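Side-chain contacts in beta-alanyl-CoA:ammonia lyase 2 (Clostridium propionicum, PDB 4MTU), which probably catalyses the reversible elimination of ammonia from beta-alanyl-CoA to give acryloyl-CoA, and binds a zinc ion: residues V42-D47 with G73-V78; T38-Y43 with Y83-E88. All blocks are in the same frame, centred on the assembly; numbering follows the deposited sequence.

Contact 1 (V42-D47 with G73-V78). With ZN (zinc ion), chain B.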
ATOM      1  N   VAL A  42     -14.640  -4.582 -20.623  1.00 11.00           N
ATOM      2  CA  VAL A  42     -15.841  -3.831 -20.294  1.00 10.84           C
ATOM      3  C   VAL A  42     -16.462  -3.270 -21.570  1.00 10.92           C
ATOM      4  O   VAL A  42     -17.679  -3.339 -21.794  1.00 11.74           O
ATOM      5  CB  VAL A  42     -15.520  -2.701 -19.264  1.00 11.58           C
ATOM      6  CG1 VAL A  42     -16.747  -1.793 -19.084  1.00 12.21           C
ATOM      7  CG2 VAL A  42     -15.066  -3.322 -17.939  1.00 12.54           C
ATOM      8  N   TYR A  43     -15.621  -2.672 -22.402  1.00 11.23           N
ATOM      9  CA  TYR A  43     -16.126  -2.052 -23.625  1.00 11.71           C
ATOM     10  C   TYR A  43     -16.636  -3.036 -24.682  1.00 12.24           C
ATOM     11  O   TYR A  43     -17.607  -2.759 -25.364  1.00 12.93           O
ATOM     12  CB  TYR A  43     -15.061  -1.138 -24.241  1.00 12.16           C
ATOM     13  CG  TYR A  43     -14.671   0.035 -23.390  1.00 12.14           C
ATOM     14  CD1 TYR A  43     -15.491   0.572 -22.403  1.00 13.49           C
ATOM     15  CD2 TYR A  43     -13.425   0.649 -23.559  1.00 12.42           C
ATOM     16  CE1 TYR A  43     -15.116   1.634 -21.623  1.00 13.33           C
ATOM     17  CE2 TYR A  43     -13.062   1.712 -22.779  1.00 12.89           C
ATOM     18  CZ  TYR A  43     -13.882   2.223 -21.815  1.00 13.16           C
ATOM     19  OH  TYR A  43     -13.501   3.266 -21.007  1.00 14.97           O
ATOM     20  N   VAL A  44     -15.969  -4.178 -24.815  1.00 11.44           N
ATOM     21  CA  VAL A  44     -16.344  -5.106 -25.894  1.00 12.07           C
ATOM     22  C   VAL A  44     -17.539  -5.966 -25.516  1.00 11.78           C
ATOM     23  O   VAL A  44     -18.315  -6.366 -26.398  1.00 13.16           O
ATOM     24  CB  VAL A  44     -15.134  -5.965 -26.357  1.00 12.93           C
ATOM     25  CG1 VAL A  44     -14.825  -7.077 -25.419  1.00 13.43           C
ATOM     26  CG2 VAL A  44     -15.407  -6.432 -27.790  1.00 14.82           C
ATOM     27  N   ASP A  45     -17.705  -6.302 -24.232  1.00 11.90           N
ATOM     28  CA  ASP A  45     -18.765  -7.250 -23.835  1.00 11.52           C
ATOM     29  C   ASP A  45     -19.313  -7.017 -22.436  1.00 11.56           C
ATOM     30  O   ASP A  45     -20.078  -7.876 -21.954  1.00 12.19           O
ATOM     31  CB  ASP A  45     -18.395  -8.681 -24.113  1.00 12.22           C
ATOM     32  CG  ASP A  45     -18.837  -9.232 -25.440  1.00 12.70           C
ATOM     33  OD1 ASP A  45     -18.058  -9.859 -26.176  1.00 14.68           O
ATOM     34  OD2 ASP A  45     -20.032  -9.005 -25.824  1.00 13.90           O
ATOM     35  N   GLY A  46     -19.020  -5.911 -21.784  1.00 11.36           N
ATOM     36  CA  GLY A  46     -19.755  -5.546 -20.599  1.00 11.55           C
ATOM     37  C   GLY A  46     -19.495  -6.378 -19.355  1.00 10.99           C
ATOM     38  O   GLY A  46     -20.381  -6.463 -18.483  1.00 11.52           O
ATOM     39  N   ASP A  47     -18.291  -6.922 -19.225  1.00 11.49           N
ATOM     40  CA  ASP A  47     -17.906  -7.734 -18.074  1.00 11.81           C
ATOM     41  C   ASP A  47     -16.430  -7.450 -17.768  1.00 11.52           C
ATOM     42  O   ASP A  47     -15.669  -7.220 -18.715  1.00 12.53           O
ATOM     43  CB  ASP A  47     -18.130  -9.201 -18.379  1.00 13.10           C
ATOM     44  CG  ASP A  47     -18.054 -10.078 -17.151  1.00 13.21           C
ATOM     45  OD1 ASP A  47     -16.924 -10.526 -16.784  1.00 16.11           O
ATOM     46  OD2 ASP A  47     -19.104 -10.335 -16.512  1.00 14.94           O
ATOM     47  N   GLY A  73      -3.221  -0.659 -24.789  1.00 11.67           N
ATOM     48  CA  GLY A  73      -3.691  -1.960 -25.124  1.00 11.77           C
ATOM     49  C   GLY A  73      -4.816  -1.887 -26.130  1.00 11.67           C
ATOM     50  O   GLY A  73      -5.566  -0.905 -26.194  1.00 12.59           O
ATOM     51  N   TRP A  74      -4.938  -2.970 -26.904  1.00 12.06           N
ATOM     52  CA  TRP A  74      -6.057  -3.034 -27.870  1.00 12.27           C
ATOM     53  C   TRP A  74      -6.360  -4.518 -28.123  1.00 12.50           C
ATOM     54  O   TRP A  74      -5.555  -5.410 -27.934  1.00 13.31           O
ATOM     55  CB  TRP A  74      -5.711  -2.306 -29.156  1.00 13.80           C
ATOM     56  CG  TRP A  74      -4.530  -2.790 -29.908  1.00 14.65           C
ATOM     57  CD1 TRP A  74      -4.565  -3.704 -30.926  1.00 16.14           C
ATOM     58  CD2 TRP A  74      -3.157  -2.429 -29.707  1.00 15.31           C
ATOM     59  NE1 TRP A  74      -3.288  -3.901 -31.367  1.00 18.90           N
ATOM     60  CE2 TRP A  74      -2.398  -3.151 -30.650  1.00 18.53           C
ATOM     61  CE3 TRP A  74      -2.495  -1.586 -28.828  1.00 16.94           C
ATOM     62  CZ2 TRP A  74      -0.991  -3.016 -30.728  1.00 20.14           C
ATOM     63  CZ3 TRP A  74      -1.142  -1.457 -28.913  1.00 19.56           C
ATOM     64  CH2 TRP A  74      -0.377  -2.153 -29.837  1.00 21.99           C
ATOM     65  N   ILE A  75      -7.603  -4.720 -28.579  1.00 12.84           N
ATOM     66  CA  ILE A  75      -8.050  -6.022 -29.003  1.00 12.96           C
ATOM     67  C   ILE A  75      -7.597  -6.310 -30.400  1.00 13.85           C
ATOM     68  O   ILE A  75      -7.909  -5.540 -31.323  1.00 15.30           O
ATOM     69  CB  ILE A  75      -9.593  -6.156 -28.899  1.00 13.45           C
ATOM     70  CG1 ILE A  75     -10.097  -5.836 -27.484  1.00 13.70           C
ATOM     71  CG2 ILE A  75     -10.017  -7.528 -29.386  1.00 15.00           C
ATOM     72  CD1 ILE A  75     -11.616  -5.830 -27.337  1.00 15.38           C
ATOM     73  N   GLU A  76      -6.891  -7.385 -30.604  1.00 14.74           N
ATOM     74  CA  GLU A  76      -6.485  -7.851 -31.919  1.00 16.27           C
ATOM     75  C   GLU A  76      -7.534  -8.815 -32.474  1.00 17.76           C
ATOM     76  O   GLU A  76      -7.794  -8.766 -33.707  1.00 21.17           O
ATOM     77  CB  GLU A  76      -5.151  -8.563 -31.847  1.00 19.36           C
ATOM     78  CG  GLU A  76      -4.627  -8.756 -33.248  1.00 36.28           C
ATOM     79  N   LYS A  77      -8.102  -9.719 -31.709  1.00 16.98           N
ATOM     80  CA  LYS A  77      -9.038 -10.721 -32.189  1.00 18.23           C
ATOM     81  C   LYS A  77     -10.058 -11.004 -31.099  1.00 16.65           C
ATOM     82  O   LYS A  77      -9.768 -11.234 -29.928  1.00 17.78           O
ATOM     83  CB  LYS A  77      -8.343 -12.035 -32.487  1.00 22.34           C
ATOM     84  CG  LYS A  77      -9.079 -13.302 -32.814  1.00 30.11           C
ATOM     85  CD  LYS A  77      -8.071 -14.409 -33.104  1.00 36.23           C
ATOM     86  N   VAL A  78     -11.333 -10.946 -31.519  1.00 17.64           N
ATOM     87  CA  VAL A  78     -12.467 -11.370 -30.737  1.00 17.18           C
ATOM     88  C   VAL A  78     -12.753 -12.854 -31.034  1.00 17.93           C
ATOM     89  O   VAL A  78     -13.099 -13.168 -32.186  1.00 20.05           O
ATOM     90  CB  VAL A  78     -13.756 -10.512 -31.013  1.00 17.06           C
ATOM     91  CG1 VAL A  78     -14.913 -11.077 -30.283  1.00 18.70           C
ATOM     92  CG2 VAL A  78     -13.474  -9.063 -30.655  1.00 18.86           C
TER
HETATM   93 ZN    ZN B 201     -19.775  -9.927 -27.739  1.00 14.86          ZN
HETATM   94  O   HOH W   1     -18.949  -8.081 -28.502  1.00 16.13           O
HETATM   95  O   HOH W   2     -21.476  -9.311 -28.804  1.00 16.87           O
HETATM   96  O   HOH W   3     -20.944 -11.542 -27.053  1.00 17.22           O
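Beside the packing of Val44 on Ile75 and Val78, the flat group is the carboxylate of Asp45. Zinc faces its two oxygens and lies close to its plane. Asp45 OD1 is 2.3 Å from zinc and Asp45 OD2 is 2.1 Å from it. OD1 also takes a hydrogen bond from Tyr83; the one from Gly131 N to OD2 is weak. His142 and three waters complete six ligating atoms. One of these waters donates a hydrogen bond to Val44 O, at 2.8 Å, which probably helps to place that water.

The contact itself is purely apolar. Ile75 CD1 sits 3.7 Å from Val44 CB and 3.9 Å from each of Val44 CG1 and CG2. The extended end of Ile75 (chi2 175°) carries CD1 out to this point. Val44 CG2 also approaches Val78 CG2, at a looser 4.3 Å. All three side chains are buried. Val44 further touches Ala140, and Val78 touches His142, the second protein ligand. Gly46, with positive phi, no longer has helical backbone angles. Here the C-terminal end of the central hot dog helix packs on the antiparallel sheet beside a carboxylate-histidine zinc site.

Contact 2 (T38-Y43 with Y83-E88)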
ATOM      1  N   THR A  38      -8.846  -5.187 -18.646  1.00 10.53           N
ATOM      2  CA  THR A  38     -10.176  -5.139 -18.042  1.00 10.65           C
ATOM      3  C   THR A  38     -11.012  -4.082 -18.757  1.00 10.36           C
ATOM      4  O   THR A  38     -12.179  -4.302 -19.090  1.00 10.98           O
ATOM      5  CB  THR A  38     -10.063  -4.817 -16.542  1.00 11.06           C
ATOM      6  OG1 THR A  38      -9.328  -5.875 -15.890  1.00 12.97           O
ATOM      7  CG2 THR A  38     -11.437  -4.721 -15.902  1.00 11.36           C
ATOM      8  N   GLU A  39     -10.442  -2.880 -18.971  1.00 10.62           N
ATOM      9  CA  GLU A  39     -11.198  -1.797 -19.593  1.00 10.64           C
ATOM     10  C   GLU A  39     -11.664  -2.218 -20.992  1.00 10.72           C
ATOM     11  O   GLU A  39     -12.824  -1.975 -21.394  1.00 10.99           O
ATOM     12  CB  GLU A  39     -10.342  -0.530 -19.652  1.00 10.83           C
ATOM     13  CG  GLU A  39     -11.172   0.704 -19.930  1.00 11.70           C
ATOM     14  CD  GLU A  39     -10.421   2.016 -19.887  1.00 11.77           C
ATOM     15  OE1 GLU A  39      -9.348   2.102 -19.296  1.00 11.93           O
ATOM     16  OE2 GLU A  39     -10.978   3.021 -20.425  1.00 13.89           O
ATOM     17  N   LEU A  40     -10.787  -2.843 -21.777  1.00 10.70           N
ATOM     18  CA  LEU A  40     -11.143  -3.346 -23.089  1.00 10.90           C
ATOM     19  C   LEU A  40     -12.332  -4.357 -23.026  1.00 10.81           C
ATOM     20  O   LEU A  40     -13.200  -4.317 -23.888  1.00 11.81           O
ATOM     21  CB  LEU A  40      -9.959  -4.017 -23.770  1.00 11.48           C
ATOM     22  CG  LEU A  40      -8.792  -3.098 -24.171  1.00 12.63           C
ATOM     23  CD1 LEU A  40      -7.569  -3.911 -24.515  1.00 13.46           C
ATOM     24  CD2 LEU A  40      -9.186  -2.244 -25.355  1.00 13.28           C
ATOM     25  N   MET A  41     -12.316  -5.205 -22.024  1.00 10.93           N
ATOM     26  CA  MET A  41     -13.356  -6.206 -21.894  1.00 11.27           C
ATOM     27  C   MET A  41     -14.682  -5.565 -21.485  1.00 11.00           C
ATOM     28  O   MET A  41     -15.771  -5.992 -21.966  1.00 11.95           O
ATOM     29  CB  MET A  41     -12.914  -7.303 -20.916  1.00 11.63           C
ATOM     30  CG  MET A  41     -11.756  -8.124 -21.423  1.00 12.62           C
ATOM     31  SD  MET A  41     -12.035  -8.952 -23.010  1.00 13.47           S
ATOM     32  CE  MET A  41     -11.257  -7.829 -24.157  1.00 14.26           C
ATOM     33  N   VAL A  42     -14.640  -4.582 -20.623  1.00 11.00           N
ATOM     34  CA  VAL A  42     -15.841  -3.831 -20.294  1.00 10.84           C
ATOM     35  C   VAL A  42     -16.462  -3.270 -21.570  1.00 10.92           C
ATOM     36  O   VAL A  42     -17.679  -3.339 -21.794  1.00 11.74           O
ATOM     37  CB  VAL A  42     -15.520  -2.701 -19.264  1.00 11.58           C
ATOM     38  CG1 VAL A  42     -16.747  -1.793 -19.084  1.00 12.21           C
ATOM     39  CG2 VAL A  42     -15.066  -3.322 -17.939  1.00 12.54           C
ATOM     40  N   TYR A  43     -15.621  -2.672 -22.402  1.00 11.23           N
ATOM     41  CA  TYR A  43     -16.126  -2.052 -23.625  1.00 11.71           C
ATOM     42  C   TYR A  43     -16.636  -3.036 -24.682  1.00 12.24           C
ATOM     43  O   TYR A  43     -17.607  -2.759 -25.364  1.00 12.93           O
ATOM     44  CB  TYR A  43     -15.061  -1.138 -24.241  1.00 12.16           C
ATOM     45  CG  TYR A  43     -14.671   0.035 -23.390  1.00 12.14           C
ATOM     46  CD1 TYR A  43     -15.491   0.572 -22.403  1.00 13.49           C
ATOM     47  CD2 TYR A  43     -13.425   0.649 -23.559  1.00 12.42           C
ATOM     48  CE1 TYR A  43     -15.116   1.634 -21.623  1.00 13.33           C
ATOM     49  CE2 TYR A  43     -13.062   1.712 -22.779  1.00 12.89           C
ATOM     50  CZ  TYR A  43     -13.882   2.223 -21.815  1.00 13.16           C
ATOM     51  OH  TYR A  43     -13.501   3.266 -21.007  1.00 14.97           O
ATOM     52  N   TYR A  83     -10.350 -13.385 -25.956  1.00 14.66           N
ATOM     53  CA  TYR A  83     -10.050 -12.158 -26.638  1.00 14.14           C
ATOM     54  C   TYR A  83      -8.523 -11.954 -26.608  1.00 14.58           C
ATOM     55  O   TYR A  83      -7.936 -11.952 -25.518  1.00 17.51           O
ATOM     56  CB  TYR A  83     -10.747 -10.975 -25.957  1.00 14.87           C
ATOM     57  CG  TYR A  83     -12.218 -11.124 -25.759  1.00 13.85           C
ATOM     58  CD1 TYR A  83     -12.750 -11.920 -24.773  1.00 14.62           C
ATOM     59  CD2 TYR A  83     -13.119 -10.423 -26.565  1.00 14.60           C
ATOM     60  CE1 TYR A  83     -14.098 -12.079 -24.567  1.00 14.93           C
ATOM     61  CE2 TYR A  83     -14.499 -10.598 -26.354  1.00 14.43           C
ATOM     62  CZ  TYR A  83     -14.982 -11.395 -25.371  1.00 14.02           C
ATOM     63  OH  TYR A  83     -16.332 -11.556 -25.147  1.00 16.00           O
ATOM     64  N   THR A  84      -7.928 -11.848 -27.776  1.00 13.75           N
ATOM     65  CA  THR A  84      -6.465 -11.683 -27.851  1.00 14.66           C
ATOM     66  C   THR A  84      -6.185 -10.213 -27.957  1.00 13.69           C
ATOM     67  O   THR A  84      -6.689  -9.552 -28.849  1.00 15.12           O
ATOM     68  CB  THR A  84      -5.913 -12.423 -29.086  1.00 17.99           C
ATOM     69  OG1 THR A  84      -6.335 -13.791 -29.000  1.00 22.13           O
ATOM     70  CG2 THR A  84      -4.387 -12.281 -29.122  1.00 19.93           C
ATOM     71  N   CYS A  85      -5.313  -9.714 -27.042  1.00 13.92           N
ATOM     72  CA  CYS A  85      -5.000  -8.330 -26.921  1.00 13.51           C
ATOM     73  C   CYS A  85      -3.477  -8.116 -27.026  1.00 13.36           C
ATOM     74  O   CYS A  85      -2.702  -8.995 -26.670  1.00 15.39           O
ATOM     75  CB  CYS A  85      -5.522  -7.766 -25.598  1.00 14.37           C
ATOM     76  SG  CYS A  85      -7.301  -7.857 -25.406  1.00 16.35           S
ATOM     77  N   LYS A  86      -3.105  -6.936 -27.480  1.00 12.79           N
ATOM     78  CA  LYS A  86      -1.696  -6.489 -27.515  1.00 13.35           C
ATOM     79  C   LYS A  86      -1.536  -5.338 -26.590  1.00 12.22           C
ATOM     80  O   LYS A  86      -2.422  -4.497 -26.440  1.00 13.00           O
ATOM     81  CB  LYS A  86      -1.264  -6.128 -28.921  1.00 18.17           C
ATOM     82  CG  LYS A  86      -1.297  -7.365 -29.858  1.00 27.93           C
ATOM     83  CD  LYS A  86       0.062  -7.620 -30.485  1.00 55.04           C
ATOM     84  N   PHE A  87      -0.329  -5.270 -25.982  1.00 11.81           N
ATOM     85  CA  PHE A  87      -0.039  -4.268 -24.962  1.00 11.28           C
ATOM     86  C   PHE A  87       1.362  -3.678 -25.211  1.00 11.75           C
ATOM     87  O   PHE A  87       2.294  -4.346 -25.690  1.00 12.04           O
ATOM     88  CB  PHE A  87      -0.033  -4.892 -23.575  1.00 11.79           C
ATOM     89  CG  PHE A  87      -1.359  -5.524 -23.199  1.00 11.81           C
ATOM     90  CD1 PHE A  87      -2.377  -4.750 -22.677  1.00 12.11           C
ATOM     91  CD2 PHE A  87      -1.591  -6.876 -23.392  1.00 13.11           C
ATOM     92  CE1 PHE A  87      -3.598  -5.311 -22.331  1.00 13.24           C
ATOM     93  CE2 PHE A  87      -2.808  -7.428 -23.055  1.00 14.54           C
ATOM     94  CZ  PHE A  87      -3.810  -6.635 -22.512  1.00 13.90           C
ATOM     95  N   GLU A  88       1.523  -2.431 -24.826  1.00 11.83           N
ATOM     96  CA  GLU A  88       2.780  -1.713 -24.845  1.00 11.72           C
ATOM     97  C   GLU A  88       2.907  -0.842 -23.586  1.00 11.25           C
ATOM     98  O   GLU A  88       1.895  -0.449 -22.984  1.00 11.70           O
ATOM     99  CB  GLU A  88       2.916  -0.797 -26.055  1.00 13.26           C
ATOM    100  CG  GLU A  88       2.785  -1.474 -27.381  1.00 15.23           C
ATOM    101  CD  GLU A  88       2.741  -0.523 -28.572  1.00 18.38           C
ATOM    102  OE1 GLU A  88       2.453   0.686 -28.385  1.00 20.52           O
ATOM    103  OE2 GLU A  88       2.999  -1.024 -29.699  1.00 22.22           O
TER
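Met41 and Tyr83 form the tight part of this contact. Met41 SD lies over one face of the Tyr83 ring, 3.8 Å from the ring centroid and 25° off its normal. It is offset toward the CG-CD1 rim, with Met41 SD 3.5 Å from each of Tyr83 CG and CD1. Met41 leaves the helix at an angle to the strand and its end curls toward it. Bends at chi2 and at chi3 (98°) bring the sulfur over the ring and fold the methyl back, with Met41 CE 3.7 Å from Tyr83 CB. The hydroxyl is held as well: Tyr83 OH hydrogen-bonds Asp45 OD1, a zinc ligand.

Further along the strand the packing is looser. Cys85 SG lies 4.1 Å from Leu40 CD1 and is touched by Met41 CE as well. Thr84 and Lys86 point away from the helix, onto the other face of the sheet, where they are partly exposed; this is the more open side.

Another side of the helix is polar but buried. There Tyr43 OH donates a 2.6 Å hydrogen bond to Glu39 OE2, while Glu39 OE1 bonds His8 and also His9 of the second subunit. The axes of segments 38-43 and 83-88 come within 10.6 Å, their N-to-C directions 136° apart. The Met-aromatic contact is a local feature of this helix-sheet interface. The long helix wrapped by an antiparallel sheet is the hot dog fold.

In the fold
Contacts 1 and 2 are centred about 5 Å apart and lie on the same side of the chain's centre. Both start from helix 27-45, where they share Val42 and Tyr43; contact 2 uses the earlier turn and contact 1 the end. Their second segments follow in chain order on strands 68-78 and 82-95, which are antiparallel neighbours in the sheet. Among the bonds between the strands, Glu76 N probably hydrogen-bonds Thr84 O (2.8 Å), where Glu76 and Lys77 both face Thr84 in a classic beta bulge. The two contacts thus pack one helix on two adjacent strands and lead to the zinc. Both also touch the second subunit of the six-chain assembly.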